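Side-chain contact in enoyl-CoA hydratase (Mycobacterium avium, PDB 3OC7), which probably catalyses the reversible hydration of enoyl-CoA thioesters in fatty acid metabolism, as a member of the crotonase family: residues A169-T174 against A180-E185. Numbering follows the deposited sequence.
Sequences ARYYLT and ARRAEE
Tyr171 and Arg182 carry the contact between helix 165-174 and helix 180-186 of the crotonase fold. The helices stand well apart, with 11.0 Å between the CA atoms of Tyr171 and Ala183, and long side chains span the gap.

The polar approach is made by Tyr171 OH, which lies 2.9 Å from Arg182 NH1. The oxygen sits at the edge of the guanidinium, in its plane. Ring and guanidinium planes are turned 40° apart.

The aliphatic part of Arg182 also touches the phenol oxygen. Arg182 CG, anti to the backbone N (chi1 -176°), lies 3.5 Å from Tyr171 OH, with CD also beside that oxygen. The bends at chi2 and chi3 then turn the guanidinium toward it. Phe178, in the connecting loop, meets the Tyr171 ring.

The two arginines bring like charges together. Arg170 NH1 and Arg182 NH1 are 4.0 Å apart, and the side chains cross at about a right angle. Water 1 joins them, accepting from Arg170 NH2 at 3.1 Å and from Arg182 NH1 at 3.2 Å. Tyr171 OH also lies over the centre of the Arg170 guanidinium, on one face.

Each arginine also has an acidic partner. Arg182 NE forms a salt bridge with Glu185 OE1 at 3.0 Å, one turn along its own helix. Arg170 NE pairs with Glu176 in the connecting loop.

The flanking carboxylates and the shared water probably offset the repulsion between the arginines, while the phenol oxygen lies close to both guanidinium groups at this partly buried junction between two successive helices.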
ATOM      1  N   ALA A 169      10.008  -4.534   5.425  1.00 10.32           N
ATOM      2  CA  ALA A 169      11.354  -5.071   5.125  1.00 10.52           C
ATOM      3  C   ALA A 169      12.457  -4.438   6.003  1.00 10.44           C
ATOM      4  O   ALA A 169      13.323  -5.154   6.530  1.00 11.58           O
ATOM      5  CB  ALA A 169      11.678  -4.910   3.620  1.00 11.22           C
ATOM      6  N   ARG A 170      12.418  -3.119   6.180  1.00 10.78           N
ATOM      7  CA  ARG A 170      13.405  -2.447   7.052  1.00 10.53           C
ATOM      8  C   ARG A 170      13.346  -2.979   8.497  1.00 10.34           C
ATOM      9  O   ARG A 170      14.341  -3.525   9.008  1.00 10.92           O
ATOM     10  CB  ARG A 170      13.219  -0.912   7.042  1.00 10.37           C
ATOM     11  CG  ARG A 170      14.173  -0.158   8.000  1.00 10.96           C
ATOM     12  CD  ARG A 170      13.844   1.332   8.129  1.00 12.52           C
ATOM     13  NE  ARG A 170      14.800   2.034   9.003  1.00 15.50           N
ATOM     14  CZ  ARG A 170      14.929   3.360   9.038  1.00 17.16           C
ATOM     15  NH1 ARG A 170      14.181   4.128   8.248  1.00 18.21           N
ATOM     16  NH2 ARG A 170      15.808   3.924   9.860  1.00 17.60           N
ATOM     17  N   TYR A 171      12.185  -2.856   9.146  1.00 10.17           N
ATOM     18  CA  TYR A 171      12.074  -3.107  10.589  1.00 10.25           C
ATOM     19  C   TYR A 171      12.161  -4.616  10.979  1.00  9.87           C
ATOM     20  O   TYR A 171      12.691  -4.936  12.052  1.00 11.12           O
ATOM     21  CB  TYR A 171      10.867  -2.336  11.213  1.00  9.49           C
ATOM     22  CG  TYR A 171      11.094  -0.816  11.230  1.00  9.88           C
ATOM     23  CD1 TYR A 171      12.110  -0.256  12.014  1.00 12.77           C
ATOM     24  CD2 TYR A 171      10.328   0.051  10.439  1.00  9.98           C
ATOM     25  CE1 TYR A 171      12.354   1.136  12.013  1.00 13.95           C
ATOM     26  CE2 TYR A 171      10.568   1.468  10.438  1.00 11.85           C
ATOM     27  CZ  TYR A 171      11.583   1.979  11.233  1.00 12.13           C
ATOM     28  OH  TYR A 171      11.825   3.345  11.242  1.00 16.50           O
ATOM     29  N   TYR A 172      11.698  -5.514  10.102  1.00  9.75           N
ATOM     30  CA  TYR A 172      11.915  -6.985  10.238  1.00 10.14           C
ATOM     31  C   TYR A 172      13.424  -7.371  10.255  1.00  9.69           C
ATOM     32  O   TYR A 172      13.826  -8.330  10.946  1.00 11.95           O
ATOM     33  CB  TYR A 172      11.212  -7.757   9.079  1.00  9.40           C
ATOM     34  CG  TYR A 172       9.710  -8.133   9.236  1.00  9.47           C
ATOM     35  CD1 TYR A 172       8.792  -7.264   9.835  1.00  9.87           C
ATOM     36  CD2 TYR A 172       9.201  -9.333   8.692  1.00  9.19           C
ATOM     37  CE1 TYR A 172       7.423  -7.597   9.941  1.00 10.00           C
ATOM     38  CE2 TYR A 172       7.828  -9.675   8.807  1.00 10.08           C
ATOM     39  CZ  TYR A 172       6.950  -8.797   9.421  1.00 10.55           C
ATOM     40  OH  TYR A 172       5.597  -9.144   9.526  1.00 11.51           O
ATOM     41  N   LEU A 173      14.251  -6.637   9.494  1.00  9.96           N
ATOM     42  CA  LEU A 173      15.672  -7.002   9.311  1.00 10.85           C
ATOM     43  C   LEU A 173      16.671  -6.222  10.191  1.00 11.29           C
ATOM     44  O   LEU A 173      17.721  -6.776  10.561  1.00 12.34           O
ATOM     45  CB  LEU A 173      16.058  -6.925   7.817  1.00 10.17           C
ATOM     46  CG  LEU A 173      15.240  -7.817   6.862  1.00  9.95           C
ATOM     47  CD1 LEU A 173      15.552  -7.513   5.397  1.00 11.16           C
ATOM     48  CD2 LEU A 173      15.420  -9.312   7.184  1.00 10.75           C
ATOM     49  N   THR A 174      16.357  -4.968  10.543  1.00 11.85           N
ATOM     50  CA  THR A 174      17.244  -4.144  11.403  1.00 12.95           C
ATOM     51  C   THR A 174      17.012  -4.282  12.917  1.00 13.38           C
ATOM     52  O   THR A 174      17.930  -4.023  13.710  1.00 13.73           O
ATOM     53  CB  THR A 174      17.155  -2.622  11.068  1.00 12.85           C
ATOM     54  OG1 THR A 174      15.872  -2.113  11.491  1.00 11.78           O
ATOM     55  CG2 THR A 174      17.404  -2.328   9.575  1.00 14.13           C
ATOM     56  N   ALA A 180       5.687   6.523  18.401  1.00 11.99           N
ATOM     57  CA  ALA A 180       4.306   6.642  17.877  1.00 11.73           C
ATOM     58  C   ALA A 180       4.182   7.378  16.532  1.00 11.43           C
ATOM     59  O   ALA A 180       3.411   6.952  15.660  1.00 11.45           O
ATOM     60  CB  ALA A 180       3.375   7.279  18.929  1.00 12.13           C
ATOM     61  N   ARG A 181       4.914   8.487  16.377  1.00 11.41           N
ATOM     62  CA  ARG A 181       4.937   9.247  15.124  1.00 11.38           C
ATOM     63  C   ARG A 181       5.395   8.379  13.929  1.00 10.78           C
ATOM     64  O   ARG A 181       4.765   8.383  12.842  1.00 10.89           O
ATOM     65  CB  ARG A 181       5.801  10.509  15.293  1.00 12.35           C
ATOM     66  N   ARG A 182       6.481   7.624  14.116  1.00 10.75           N
ATOM     67  CA  ARG A 182       6.961   6.689  13.076  1.00 10.39           C
ATOM     68  C   ARG A 182       5.942   5.558  12.815  1.00  9.63           C
ATOM     69  O   ARG A 182       5.663   5.229  11.636  1.00 10.68           O
ATOM     70  CB  ARG A 182       8.361   6.135  13.415  1.00 11.46           C
ATOM     71  CG  ARG A 182       9.031   5.203  12.357  1.00 12.37           C
ATOM     72  CD  ARG A 182       9.197   5.786  10.935  1.00 16.22           C
ATOM     73  NE  ARG A 182       9.875   7.081  10.905  1.00 18.04           N
ATOM     74  CZ  ARG A 182      11.197   7.261  10.906  1.00 21.78           C
ATOM     75  NH1 ARG A 182      12.038   6.232  10.958  1.00 22.49           N
ATOM     76  NH2 ARG A 182      11.683   8.496  10.874  1.00 24.13           N
ATOM     77  N   ALA A 183       5.321   5.034  13.878  1.00  9.19           N
ATOM     78  CA  ALA A 183       4.281   4.007  13.730  1.00  8.96           C
ATOM     79  C   ALA A 183       3.068   4.487  12.862  1.00  8.96           C
ATOM     80  O   ALA A 183       2.528   3.714  12.042  1.00  9.53           O
ATOM     81  CB  ALA A 183       3.839   3.466  15.114  1.00  8.62           C
ATOM     82  N   GLU A 184       2.672   5.762  13.004  1.00  8.91           N
ATOM     83  CA  GLU A 184       1.627   6.344  12.162  1.00 10.08           C
ATOM     84  C   GLU A 184       2.074   6.441  10.693  1.00  9.76           C
ATOM     85  O   GLU A 184       1.338   6.045   9.786  1.00 10.84           O
ATOM     86  CB  GLU A 184       1.180   7.723  12.694  1.00  9.77           C
ATOM     87  CG  GLU A 184       0.056   8.411  11.867  1.00 11.94           C
ATOM     88  CD  GLU A 184      -0.220   9.865  12.256  1.00 14.26           C
ATOM     89  OE1 GLU A 184      -0.248  10.216  13.454  1.00 14.28           O
ATOM     90  OE2 GLU A 184      -0.412  10.688  11.327  1.00 21.39           O
ATOM     91  N   GLU A 185       3.284   6.963  10.470  1.00 10.17           N
ATOM     92  CA  GLU A 185       3.855   7.097   9.113  1.00 10.94           C
ATOM     93  C   GLU A 185       3.848   5.789   8.294  1.00 10.00           C
ATOM     94  O   GLU A 185       3.539   5.823   7.076  1.00 10.96           O
ATOM     95  CB  GLU A 185       5.292   7.675   9.159  1.00 11.30           C
ATOM     96  CG  GLU A 185       5.406   9.167   9.551  1.00 14.72           C
ATOM     97  CD  GLU A 185       6.822   9.616   9.932  1.00 20.50           C
ATOM     98  OE1 GLU A 185       7.803   8.882   9.672  1.00 22.53           O
ATOM     99  OE2 GLU A 185       6.957  10.728  10.504  1.00 24.20           O
TER
HETATM  100  O   HOH W   1      15.224   6.737  10.886  1.00 33.13           O